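Local coordinates for probable arylamine n-acetyl transferase (Mycobacterium abscessus, PDB 4GUZ), which probably transfers the acetyl group of acetyl coenzyme A to arylamine substrates, as an arylamine N-acetyltransferase, at residues Ala60-Arg72 and Tyr78-Leu90. Numbering follows the deposited sequence.
Sequences ALDIPAVQAKLLR and YCYEHVALFGAVL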
ATOM      1  N   ALA A  60     -11.859   7.050  -6.171  1.00 23.51           N
ATOM      2  CA  ALA A  60     -12.461   6.075  -7.096  1.00 23.18           C
ATOM      3  C   ALA A  60     -11.685   4.764  -7.036  1.00 25.23           C
ATOM      4  O   ALA A  60     -10.455   4.786  -7.129  1.00 23.86           O
ATOM      5  CB  ALA A  60     -12.451   6.616  -8.520  1.00 23.68           C
ATOM      6  N   LEU A  61     -12.381   3.630  -6.837  1.00 21.27           N
ATOM      7  CA  LEU A  61     -11.688   2.345  -6.743  1.00 20.66           C
ATOM      8  C   LEU A  61     -11.930   1.467  -7.968  1.00 26.21           C
ATOM      9  O   LEU A  61     -11.328   0.395  -8.075  1.00 27.27           O
ATOM     10  CB  LEU A  61     -12.050   1.595  -5.448  1.00 20.40           C
ATOM     11  CG  LEU A  61     -11.719   2.278  -4.120  1.00 25.29           C
ATOM     12  CD1 LEU A  61     -12.123   1.406  -2.978  1.00 25.71           C
ATOM     13  CD2 LEU A  61     -10.219   2.600  -4.012  1.00 28.27           C
ATOM     14  N   ASP A  62     -12.752   1.930  -8.928  1.00 22.24           N
ATOM     15  CA  ASP A  62     -13.015   1.132 -10.131  1.00 21.12           C
ATOM     16  C   ASP A  62     -11.749   1.051 -10.993  1.00 24.32           C
ATOM     17  O   ASP A  62     -11.025   2.045 -11.116  1.00 24.99           O
ATOM     18  CB  ASP A  62     -14.223   1.684 -10.904  1.00 23.36           C
ATOM     19  CG  ASP A  62     -14.033   3.086 -11.418  1.00 26.84           C
ATOM     20  OD1 ASP A  62     -14.347   4.038 -10.670  1.00 30.90           O
ATOM     21  OD2 ASP A  62     -13.566   3.232 -12.562  1.00 25.38           O
ATOM     22  N   ILE A  63     -11.479  -0.141 -11.575  1.00 20.04           N
ATOM     23  CA  ILE A  63     -10.259  -0.445 -12.332  1.00 21.71           C
ATOM     24  C   ILE A  63      -9.988   0.592 -13.442  1.00 28.64           C
ATOM     25  O   ILE A  63      -8.847   1.069 -13.478  1.00 26.88           O
ATOM     26  CB  ILE A  63     -10.208  -1.923 -12.836  1.00 25.06           C
ATOM     27  CG1 ILE A  63      -9.879  -2.879 -11.678  1.00 25.18           C
ATOM     28  CG2 ILE A  63      -9.234  -2.150 -14.007  1.00 26.69           C
ATOM     29  CD1 ILE A  63      -8.547  -2.554 -10.902  1.00 29.20           C
ATOM     30  N   PRO A  64     -10.952   0.985 -14.328  1.00 28.26           N
ATOM     31  CA  PRO A  64     -10.631   2.009 -15.343  1.00 27.34           C
ATOM     32  C   PRO A  64     -10.126   3.325 -14.746  1.00 29.95           C
ATOM     33  O   PRO A  64      -9.146   3.874 -15.259  1.00 31.36           O
ATOM     34  CB  PRO A  64     -11.970   2.208 -16.078  1.00 29.48           C
ATOM     35  CG  PRO A  64     -12.681   0.904 -15.904  1.00 34.16           C
ATOM     36  CD  PRO A  64     -12.351   0.525 -14.479  1.00 29.85           C
ATOM     37  N   ALA A  65     -10.770   3.841 -13.689  1.00 25.07           N
ATOM     38  CA  ALA A  65     -10.326   5.090 -13.067  1.00 24.43           C
ATOM     39  C   ALA A  65      -8.936   4.928 -12.405  1.00 26.90           C
ATOM     40  O   ALA A  65      -8.086   5.801 -12.558  1.00 26.94           O
ATOM     41  CB  ALA A  65     -11.339   5.573 -12.040  1.00 25.20           C
ATOM     42  N   VAL A  66      -8.720   3.820 -11.684  1.00 21.98           N
ATOM     43  CA  VAL A  66      -7.460   3.521 -10.984  1.00 21.33           C
ATOM     44  C   VAL A  66      -6.285   3.367 -11.958  1.00 24.38           C
ATOM     45  O   VAL A  66      -5.266   4.033 -11.753  1.00 23.67           O
ATOM     46  CB  VAL A  66      -7.619   2.274 -10.065  1.00 24.06           C
ATOM     47  CG1 VAL A  66      -6.270   1.770  -9.532  1.00 23.47           C
ATOM     48  CG2 VAL A  66      -8.564   2.589  -8.911  1.00 23.68           C
ATOM     49  N   GLN A  67      -6.404   2.523 -13.017  1.00 21.85           N
ATOM     50  CA  GLN A  67      -5.276   2.328 -13.942  1.00 22.25           C
ATOM     51  C   GLN A  67      -4.965   3.600 -14.746  1.00 26.99           C
ATOM     52  O   GLN A  67      -3.798   3.848 -15.046  1.00 26.63           O
ATOM     53  CB  GLN A  67      -5.465   1.111 -14.868  1.00 23.52           C
ATOM     54  CG  GLN A  67      -6.550   1.234 -15.938  1.00 32.38           C
ATOM     55  CD  GLN A  67      -6.773  -0.073 -16.645  1.00 42.38           C
ATOM     56  OE1 GLN A  67      -5.970  -1.011 -16.555  1.00 36.36           O
ATOM     57  NE2 GLN A  67      -7.888  -0.172 -17.346  1.00 35.97           N
ATOM     58  N   ALA A  68      -5.984   4.420 -15.049  1.00 24.68           N
ATOM     59  CA  ALA A  68      -5.770   5.693 -15.755  1.00 24.07           C
ATOM     60  C   ALA A  68      -4.993   6.673 -14.852  1.00 28.15           C
ATOM     61  O   ALA A  68      -4.026   7.277 -15.300  1.00 28.05           O
ATOM     62  CB  ALA A  68      -7.105   6.299 -16.182  1.00 25.01           C
ATOM     63  N   LYS A  69      -5.377   6.786 -13.568  1.00 24.42           N
ATOM     64  CA  LYS A  69      -4.674   7.651 -12.622  1.00 23.69           C
ATOM     65  C   LYS A  69      -3.248   7.121 -12.320  1.00 27.39           C
ATOM     66  O   LYS A  69      -2.281   7.863 -12.483  1.00 26.43           O
ATOM     67  CB  LYS A  69      -5.494   7.776 -11.328  1.00 25.70           C
ATOM     68  CG  LYS A  69      -4.885   8.681 -10.257  1.00 25.90           C
ATOM     69  CD  LYS A  69      -5.549   8.377  -8.938  1.00 29.93           C
ATOM     70  CE  LYS A  69      -5.057   9.232  -7.819  1.00 25.74           C
ATOM     71  NZ  LYS A  69      -5.700   8.836  -6.545  1.00 28.11           N
ATOM     72  N   LEU A  70      -3.120   5.842 -11.925  1.00 23.98           N
ATOM     73  CA  LEU A  70      -1.834   5.256 -11.502  1.00 22.39           C
ATOM     74  C   LEU A  70      -0.826   4.963 -12.616  1.00 26.56           C
ATOM     75  O   LEU A  70       0.377   4.976 -12.344  1.00 26.73           O
ATOM     76  CB  LEU A  70      -2.049   3.966 -10.669  1.00 21.71           C
ATOM     77  CG  LEU A  70      -2.841   4.147  -9.371  1.00 26.17           C
ATOM     78  CD1 LEU A  70      -2.712   2.948  -8.449  1.00 24.34           C
ATOM     79  CD2 LEU A  70      -2.401   5.349  -8.628  1.00 29.75           C
ATOM     80  N   LEU A  71      -1.280   4.687 -13.843  1.00 23.02           N
ATOM     81  CA  LEU A  71      -0.344   4.327 -14.905  1.00 22.94           C
ATOM     82  C   LEU A  71      -0.209   5.410 -16.002  1.00 27.68           C
ATOM     83  O   LEU A  71       0.730   5.336 -16.799  1.00 27.12           O
ATOM     84  CB  LEU A  71      -0.773   3.002 -15.588  1.00 23.12           C
ATOM     85  CG  LEU A  71      -1.129   1.759 -14.759  1.00 27.98           C
ATOM     86  CD1 LEU A  71      -1.612   0.631 -15.670  1.00 27.74           C
ATOM     87  CD2 LEU A  71       0.065   1.247 -13.962  1.00 31.12           C
ATOM     88  N   ARG A  72      -1.160   6.360 -16.085  1.00 25.31           N
ATOM     89  CA  ARG A  72      -1.172   7.336 -17.182  1.00 26.21           C
ATOM     90  C   ARG A  72      -1.143   8.817 -16.739  1.00 30.82           C
ATOM     91  O   ARG A  72      -1.258   9.712 -17.576  1.00 31.15           O
ATOM     92  CB  ARG A  72      -2.382   7.067 -18.091  1.00 27.03           C
ATOM     93  CG  ARG A  72      -2.349   5.647 -18.649  1.00 27.85           C
ATOM     94  CD  ARG A  72      -3.315   5.409 -19.789  1.00 32.37           C
ATOM     95  NE  ARG A  72      -4.680   5.188 -19.326  1.00 41.45           N
ATOM     96  CZ  ARG A  72      -5.302   4.016 -19.338  1.00 48.54           C
ATOM     97  NH1 ARG A  72      -4.673   2.927 -19.760  1.00 42.18           N
ATOM     98  NH2 ARG A  72      -6.556   3.920 -18.927  1.00 31.71           N
ATOM     99  N   TYR A  78      -3.668   5.119  -2.589  1.00 17.92           N
ATOM    100  CA  TYR A  78      -3.451   4.529  -1.268  1.00 17.36           C
ATOM    101  C   TYR A  78      -3.824   3.032  -1.298  1.00 20.38           C
ATOM    102  O   TYR A  78      -3.997   2.490  -2.386  1.00 19.50           O
ATOM    103  CB  TYR A  78      -4.051   5.341  -0.094  1.00 19.94           C
ATOM    104  CG  TYR A  78      -5.552   5.547   0.043  1.00 22.95           C
ATOM    105  CD1 TYR A  78      -6.461   4.660  -0.539  1.00 24.92           C
ATOM    106  CD2 TYR A  78      -6.058   6.533   0.887  1.00 23.47           C
ATOM    107  CE1 TYR A  78      -7.839   4.797  -0.335  1.00 24.38           C
ATOM    108  CE2 TYR A  78      -7.428   6.695   1.076  1.00 24.51           C
ATOM    109  CZ  TYR A  78      -8.317   5.826   0.465  1.00 30.92           C
ATOM    110  OH  TYR A  78      -9.667   6.000   0.688  1.00 28.90           O
ATOM    111  N   CYS A  79      -3.836   2.345  -0.146  1.00 18.34           N
ATOM    112  CA  CYS A  79      -3.953   0.882  -0.097  1.00 19.34           C
ATOM    113  C   CYS A  79      -5.030   0.284  -1.016  1.00 20.02           C
ATOM    114  O   CYS A  79      -4.721  -0.630  -1.782  1.00 17.67           O
ATOM    115  CB  CYS A  79      -4.080   0.356   1.335  1.00 20.28           C
ATOM    116  SG  CYS A  79      -5.685   0.643   2.132  1.00 24.68           S
ATOM    117  N   TYR A  80      -6.250   0.836  -0.982  1.00 17.58           N
ATOM    118  CA  TYR A  80      -7.383   0.280  -1.709  1.00 16.53           C
ATOM    119  C   TYR A  80      -7.226   0.433  -3.224  1.00 18.77           C
ATOM    120  O   TYR A  80      -7.663  -0.447  -3.955  1.00 18.86           O
ATOM    121  CB  TYR A  80      -8.707   0.844  -1.160  1.00 17.01           C
ATOM    122  CG  TYR A  80      -8.971   0.347   0.245  1.00 18.78           C
ATOM    123  CD1 TYR A  80      -8.892  -1.009   0.550  1.00 20.69           C
ATOM    124  CD2 TYR A  80      -9.205   1.239   1.290  1.00 20.15           C
ATOM    125  CE1 TYR A  80      -9.024  -1.468   1.859  1.00 20.36           C
ATOM    126  CE2 TYR A  80      -9.354   0.787   2.606  1.00 20.76           C
ATOM    127  CZ  TYR A  80      -9.299  -0.570   2.874  1.00 26.59           C
ATOM    128  OH  TYR A  80      -9.461  -1.045   4.145  1.00 31.42           O
ATOM    129  N   GLU A  81      -6.511   1.461  -3.689  1.00 15.45           N
ATOM    130  CA  GLU A  81      -6.245   1.630  -5.121  1.00 15.39           C
ATOM    131  C   GLU A  81      -5.203   0.608  -5.574  1.00 20.16           C
ATOM    132  O   GLU A  81      -5.357  -0.026  -6.621  1.00 20.33           O
ATOM    133  CB  GLU A  81      -5.757   3.045  -5.403  1.00 15.98           C
ATOM    134  CG  GLU A  81      -6.863   4.057  -5.294  1.00 15.69           C
ATOM    135  CD  GLU A  81      -6.323   5.466  -5.240  1.00 24.03           C
ATOM    136  OE1 GLU A  81      -5.910   5.889  -4.138  1.00 20.19           O
ATOM    137  OE2 GLU A  81      -6.292   6.139  -6.297  1.00 21.84           O
ATOM    138  N   HIS A  82      -4.141   0.443  -4.753  1.00 16.50           N
ATOM    139  CA  HIS A  82      -3.074  -0.534  -4.971  1.00 15.76           C
ATOM    140  C   HIS A  82      -3.643  -1.965  -4.980  1.00 18.63           C
ATOM    141  O   HIS A  82      -3.299  -2.750  -5.866  1.00 19.25           O
ATOM    142  CB  HIS A  82      -2.009  -0.403  -3.856  1.00 15.63           C
ATOM    143  CG  HIS A  82      -1.041   0.712  -4.067  1.00 18.68           C
ATOM    144  ND1 HIS A  82       0.201   0.487  -4.602  1.00 20.40           N
ATOM    145  CD2 HIS A  82      -1.186   2.039  -3.833  1.00 20.43           C
ATOM    146  CE1 HIS A  82       0.792   1.675  -4.656  1.00 19.57           C
ATOM    147  NE2 HIS A  82      -0.007   2.639  -4.203  1.00 19.87           N
ATOM    148  N   VAL A  83      -4.488  -2.318  -3.986  1.00 17.61           N
ATOM    149  CA  VAL A  83      -5.076  -3.676  -3.898  1.00 18.68           C
ATOM    150  C   VAL A  83      -6.038  -3.921  -5.097  1.00 23.53           C
ATOM    151  O   VAL A  83      -6.003  -5.013  -5.669  1.00 22.71           O
ATOM    152  CB  VAL A  83      -5.728  -3.960  -2.520  1.00 22.91           C
ATOM    153  CG1 VAL A  83      -6.685  -5.153  -2.571  1.00 23.00           C
ATOM    154  CG2 VAL A  83      -4.652  -4.209  -1.474  1.00 22.39           C
ATOM    155  N   ALA A  84      -6.824  -2.904  -5.523  1.00 21.83           N
ATOM    156  CA  ALA A  84      -7.709  -3.065  -6.694  1.00 21.14           C
ATOM    157  C   ALA A  84      -6.872  -3.439  -7.923  1.00 23.85           C
ATOM    158  O   ALA A  84      -7.174  -4.421  -8.592  1.00 21.44           O
ATOM    159  CB  ALA A  84      -8.502  -1.780  -6.955  1.00 21.75           C
ATOM    160  N   LEU A  85      -5.760  -2.714  -8.156  1.00 19.90           N
ATOM    161  CA  LEU A  85      -4.886  -2.951  -9.283  1.00 20.56           C
ATOM    162  C   LEU A  85      -4.179  -4.280  -9.184  1.00 21.75           C
ATOM    163  O   LEU A  85      -4.151  -5.022 -10.162  1.00 21.07           O
ATOM    164  CB  LEU A  85      -3.858  -1.813  -9.402  1.00 21.02           C
ATOM    165  CG  LEU A  85      -3.279  -1.539 -10.784  1.00 27.17           C
ATOM    166  CD1 LEU A  85      -4.370  -1.099 -11.766  1.00 27.98           C
ATOM    167  CD2 LEU A  85      -2.258  -0.414 -10.703  1.00 26.09           C
ATOM    168  N   PHE A  86      -3.622  -4.603  -8.010  1.00 16.88           N
ATOM    169  CA  PHE A  86      -2.868  -5.840  -7.860  1.00 16.06           C
ATOM    170  C   PHE A  86      -3.785  -7.035  -7.930  1.00 20.52           C
ATOM    171  O   PHE A  86      -3.423  -8.018  -8.579  1.00 20.99           O
ATOM    172  CB  PHE A  86      -2.040  -5.838  -6.571  1.00 16.70           C
ATOM    173  CG  PHE A  86      -0.856  -6.782  -6.587  1.00 17.14           C
ATOM    174  CD1 PHE A  86       0.303  -6.457  -7.283  1.00 20.09           C
ATOM    175  CD2 PHE A  86      -0.866  -7.953  -5.830  1.00 18.65           C
ATOM    176  CE1 PHE A  86       1.397  -7.335  -7.303  1.00 21.52           C
ATOM    177  CE2 PHE A  86       0.234  -8.825  -5.840  1.00 20.79           C
ATOM    178  CZ  PHE A  86       1.366  -8.497  -6.561  1.00 19.43           C
ATOM    179  N   GLY A  87      -4.986  -6.906  -7.351  1.00 17.55           N
ATOM    180  CA  GLY A  87      -6.022  -7.930  -7.381  1.00 18.42           C
ATOM    181  C   GLY A  87      -6.441  -8.242  -8.798  1.00 22.79           C
ATOM    182  O   GLY A  87      -6.585  -9.414  -9.164  1.00 22.28           O
ATOM    183  N   ALA A  88      -6.574  -7.189  -9.624  1.00 20.13           N
ATOM    184  CA  ALA A  88      -6.926  -7.322 -11.042  1.00 20.07           C
ATOM    185  C   ALA A  88      -5.834  -8.057 -11.794  1.00 25.40           C
ATOM    186  O   ALA A  88      -6.156  -8.905 -12.619  1.00 25.37           O
ATOM    187  CB  ALA A  88      -7.159  -5.959 -11.665  1.00 20.22           C
ATOM    188  N   VAL A  89      -4.551  -7.756 -11.498  1.00 23.39           N
ATOM    189  CA  VAL A  89      -3.396  -8.416 -12.137  1.00 23.43           C
ATOM    190  C   VAL A  89      -3.375  -9.892 -11.751  1.00 27.17           C
ATOM    191  O   VAL A  89      -3.243 -10.734 -12.637  1.00 28.00           O
ATOM    192  CB  VAL A  89      -2.025  -7.744 -11.836  1.00 28.03           C
ATOM    193  CG1 VAL A  89      -0.899  -8.398 -12.637  1.00 27.86           C
ATOM    194  CG2 VAL A  89      -2.062  -6.255 -12.133  1.00 28.46           C
ATOM    195  N   LEU A  90      -3.509 -10.213 -10.432  1.00 23.24           N
ATOM    196  CA  LEU A  90      -3.470 -11.598  -9.945  1.00 22.78           C
ATOM    197  C   LEU A  90      -4.552 -12.446 -10.636  1.00 26.39           C
ATOM    198  O   LEU A  90      -4.280 -13.588 -11.037  1.00 25.48           O
ATOM    199  CB  LEU A  90      -3.627 -11.654  -8.411  1.00 22.07           C
ATOM    200  CG  LEU A  90      -2.471 -11.074  -7.572  1.00 25.20           C
ATOM    201  CD1 LEU A  90      -2.771 -11.166  -6.075  1.00 23.74           C
ATOM    202  CD2 LEU A  90      -1.122 -11.713  -7.916  1.00 27.01           C
TER
HETATM  203  O   HOH W   1      -8.335   6.128  -8.202  1.00 28.21           O
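Leu85 is the knob of this contact. It fills a hole on helix 63-72 made by Val66, Gln67, Leu70 and Leu71. Leu85 CG lies anti to the backbone N (chi1 -154°), and the two methyls divide the hole. Leu85 CD1 rests on Gln67 CB and Val66 CG1, while Leu85 CD2 lies 4.1 Å from Leu70 CD1 and also reaches Leu71. In return, Ile63 CD1 drops into the shallow dip between two alanines one turn apart, 4.0 Å from Ala84 CB and 3.8 Å from Ala88 CB. Ile63 CD1 also sits 3.3 Å from Ala84 O, so the methyl bears on the helix backbone too. Before the helix, Leu61 lays its CD2 methyl 3.7 Å from Tyr80 CB. The helix axes cross at -105°, 9.8 Å apart.

Near the N-terminal end of helix 79-92 the contact turns polar. Lys69, fully extended, crosses Glu81 at about a right angle, and Lys69 NZ meets the syn lone pair of Glu81 OE2 at 2.8 Å. Asp52 gives NZ a second salt bridge. A water links Glu81 OE2 to Ala60 O, and Glu81 OE1 accepts from Tyr78 N, so both carboxylate oxygens are held.

Helix 79-92 begins with Cys79, probably the nucleophile of the Cys-His-Asp triad with His116 and Asp131. This packing belongs to the N-terminal helical bundle of the arylamine N-acetyltransferase fold.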